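Local coordinates for BauA (Acinetobacter baumannii, PDB 6HCP), which probably takes up ferric preacinetobactin across the outer membrane as a TonB-dependent siderophore receptor, at residues Pro89-Thr93 / Tyr104-Gly108. Sequence-based numbering, arbitrary orientation.
Sequences PSIYT and YYIRG
Tyr104 CB lies 4.2 Å from Ile91 CG2, while Tyr104 CA comes 3.1 Å from Tyr92 O in a CA-H...O contact. Tyr105 and Tyr92 form the hydrogen-bonded pair of a short antiparallel ladder: Tyr105 N reaches Tyr92 O (2.8 Å, 165° at the hydrogen) in the carbonyl plane, and Tyr92 N donates back to Tyr105 O, tilted 21° from the Tyr105 carbonyl plane. Their side chains point the same way; Tyr105 CD1 sits 4.0 Å from Tyr92 CD2, in plane at the edge of the Tyr92 ring rather than over its face. Ile106 is the non-hydrogen-bonded partner of Ile91, on the face opposite Tyr92 and Tyr105. Both isoleucines turn CG1 beside the backbone N (chi1 -60° in Ile91), and these CG1 atoms meet at 4.1 Å. Just past the strand, Arg107, with positive phi, gives its N to Ser90 O at 2.9 Å; a water links that oxygen to Gly108 N. Arg107 NH2 forms salt bridges with Glu514 and Glu564 of the barrel, and Glu564 accepts a hydrogen bond from Ser90 OG. In the plug, strand 105-106 runs between 91-92 and 109-110, with helix 81-84 against Ile91 and Tyr104 and barrel strand 599-618 against Tyr92 and Tyr105.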
ATOM      1  N   PRO A  89      -3.141 -21.744  16.262  1.00 25.04           N
ATOM      2  CA  PRO A  89      -2.160 -22.457  15.442  1.00 26.61           C
ATOM      3  C   PRO A  89      -2.511 -23.927  15.162  1.00 28.98           C
ATOM      4  O   PRO A  89      -1.825 -24.577  14.374  1.00 28.35           O
ATOM      5  CB  PRO A  89      -0.892 -22.403  16.308  1.00 28.77           C
ATOM      6  CG  PRO A  89      -1.424 -22.383  17.731  1.00 31.35           C
ATOM      7  CD  PRO A  89      -2.714 -21.592  17.659  1.00 27.34           C
ATOM      8  N   SER A  90      -3.574 -24.432  15.791  1.00 24.25           N
ATOM      9  CA  SER A  90      -4.036 -25.784  15.505  1.00 27.19           C
ATOM     10  C   SER A  90      -5.152 -25.779  14.457  1.00 27.08           C
ATOM     11  O   SER A  90      -5.726 -26.834  14.156  1.00 25.23           O
ATOM     12  CB  SER A  90      -4.473 -26.474  16.788  1.00 33.90           C
ATOM     13  OG  SER A  90      -3.333 -26.770  17.581  1.00 39.59           O
ATOM     14  N   ILE A  91      -5.490 -24.599  13.925  1.00 22.82           N
ATOM     15  CA  ILE A  91      -6.479 -24.534  12.861  1.00 25.19           C
ATOM     16  C   ILE A  91      -5.800 -23.992  11.596  1.00 28.47           C
ATOM     17  O   ILE A  91      -4.983 -23.082  11.661  1.00 27.27           O
ATOM     18  CB  ILE A  91      -7.680 -23.685  13.316  1.00 26.31           C
ATOM     19  CG1 ILE A  91      -8.304 -24.329  14.566  1.00 26.57           C
ATOM     20  CG2 ILE A  91      -8.672 -23.503  12.178  1.00 27.84           C
ATOM     21  CD1 ILE A  91      -9.604 -23.773  14.995  1.00 32.10           C
ATOM     22  N   TYR A  92      -6.089 -24.625  10.464  1.00 23.82           N
ATOM     23  CA  TYR A  92      -5.510 -24.204   9.198  1.00 23.90           C
ATOM     24  C   TYR A  92      -6.616 -23.998   8.169  1.00 23.66           C
ATOM     25  O   TYR A  92      -7.490 -24.855   8.011  1.00 21.58           O
ATOM     26  CB  TYR A  92      -4.519 -25.235   8.661  1.00 25.86           C
ATOM     27  CG  TYR A  92      -3.953 -24.873   7.316  1.00 23.66           C
ATOM     28  CD1 TYR A  92      -3.076 -23.804   7.181  1.00 24.09           C
ATOM     29  CD2 TYR A  92      -4.380 -25.520   6.163  1.00 23.63           C
ATOM     30  CE1 TYR A  92      -2.660 -23.371   5.931  1.00 25.69           C
ATOM     31  CE2 TYR A  92      -3.968 -25.102   4.912  1.00 23.98           C
ATOM     32  CZ  TYR A  92      -3.067 -24.054   4.798  1.00 23.68           C
ATOM     33  OH  TYR A  92      -2.691 -23.632   3.562  1.00 25.17           O
ATOM     34  N   THR A  93      -6.525 -22.885   7.435  1.00 22.61           N
ATOM     35  CA  THR A  93      -7.355 -22.651   6.257  1.00 22.97           C
ATOM     36  C   THR A  93      -6.442 -22.330   5.074  1.00 23.99           C
ATOM     37  O   THR A  93      -5.394 -21.687   5.237  1.00 23.34           O
ATOM     38  CB  THR A  93      -8.404 -21.543   6.486  1.00 23.45           C
ATOM     39  OG1 THR A  93      -9.189 -21.420   5.295  1.00 22.37           O
ATOM     40  CG2 THR A  93      -7.781 -20.211   6.831  1.00 24.24           C
ATOM     41  N   TYR A 104     -11.581 -25.424   6.645  1.00 22.21           N
ATOM     42  CA  TYR A 104     -10.569 -25.416   7.690  1.00 22.79           C
ATOM     43  C   TYR A 104     -10.315 -26.837   8.227  1.00 27.43           C
ATOM     44  O   TYR A 104     -11.120 -27.739   8.082  1.00 25.61           O
ATOM     45  CB  TYR A 104     -10.956 -24.478   8.840  1.00 23.97           C
ATOM     46  CG  TYR A 104     -12.346 -24.671   9.386  1.00 25.03           C
ATOM     47  CD1 TYR A 104     -12.604 -25.562  10.415  1.00 23.35           C
ATOM     48  CD2 TYR A 104     -13.407 -23.919   8.915  1.00 29.19           C
ATOM     49  CE1 TYR A 104     -13.895 -25.802  10.858  1.00 25.26           C
ATOM     50  CE2 TYR A 104     -14.696 -24.116   9.385  1.00 29.67           C
ATOM     51  CZ  TYR A 104     -14.949 -25.062  10.355  1.00 27.43           C
ATOM     52  OH  TYR A 104     -16.238 -25.267  10.793  1.00 29.67           O
ATOM     53  N   TYR A 105      -9.094 -27.014   8.721  1.00 21.25           N
ATOM     54  CA  TYR A 105      -8.615 -28.194   9.388  1.00 22.25           C
ATOM     55  C   TYR A 105      -8.396 -27.860  10.866  1.00 25.89           C
ATOM     56  O   TYR A 105      -7.957 -26.751  11.198  1.00 23.09           O
ATOM     57  CB  TYR A 105      -7.292 -28.656   8.780  1.00 20.65           C
ATOM     58  CG  TYR A 105      -7.354 -29.077   7.338  1.00 22.33           C
ATOM     59  CD1 TYR A 105      -7.377 -28.137   6.321  1.00 24.92           C
ATOM     60  CD2 TYR A 105      -7.190 -30.405   6.986  1.00 21.48           C
ATOM     61  CE1 TYR A 105      -7.392 -28.514   4.990  1.00 20.73           C
ATOM     62  CE2 TYR A 105      -7.285 -30.810   5.664  1.00 25.22           C
ATOM     63  CZ  TYR A 105      -7.323 -29.862   4.661  1.00 25.39           C
ATOM     64  OH  TYR A 105      -7.350 -30.268   3.367  1.00 25.94           O
ATOM     65  N   ILE A 106      -8.637 -28.844  11.735  1.00 22.51           N
ATOM     66  CA  ILE A 106      -8.315 -28.762  13.151  1.00 21.19           C
ATOM     67  C   ILE A 106      -7.434 -29.974  13.494  1.00 23.25           C
ATOM     68  O   ILE A 106      -7.768 -31.103  13.127  1.00 23.05           O
ATOM     69  CB  ILE A 106      -9.604 -28.712  14.005  1.00 23.71           C
ATOM     70  CG1 ILE A 106     -10.541 -27.580  13.555  1.00 25.15           C
ATOM     71  CG2 ILE A 106      -9.249 -28.594  15.474  1.00 24.74           C
ATOM     72  CD1 ILE A 106     -11.869 -27.531  14.268  1.00 26.69           C
ATOM     73  N   ARG A 107      -6.284 -29.718  14.133  1.00 22.61           N
ATOM     74  CA  ARG A 107      -5.297 -30.744  14.447  1.00 22.99           C
ATOM     75  C   ARG A 107      -4.964 -31.563  13.191  1.00 24.92           C
ATOM     76  O   ARG A 107      -4.676 -32.768  13.268  1.00 24.68           O
ATOM     77  CB  ARG A 107      -5.794 -31.640  15.583  1.00 22.45           C
ATOM     78  CG  ARG A 107      -5.727 -30.946  16.932  1.00 26.16           C
ATOM     79  CD  ARG A 107      -5.885 -31.878  18.120  1.00 25.45           C
ATOM     80  NE  ARG A 107      -5.630 -31.157  19.351  1.00 25.73           N
ATOM     81  CZ  ARG A 107      -5.815 -31.639  20.573  1.00 27.46           C
ATOM     82  NH1 ARG A 107      -6.476 -32.777  20.755  1.00 26.18           N
ATOM     83  NH2 ARG A 107      -5.447 -30.898  21.605  1.00 25.34           N
ATOM     84  N   GLY A 108      -4.964 -30.882  12.040  1.00 22.78           N
ATOM     85  CA  GLY A 108      -4.488 -31.439  10.796  1.00 21.72           C
ATOM     86  C   GLY A 108      -5.476 -32.357  10.101  1.00 21.42           C
ATOM     87  O   GLY A 108      -5.111 -33.002   9.110  1.00 24.32           O
TER
HETATM   88  O   HOH W   1      -4.914 -28.019  11.515  1.00 24.66           O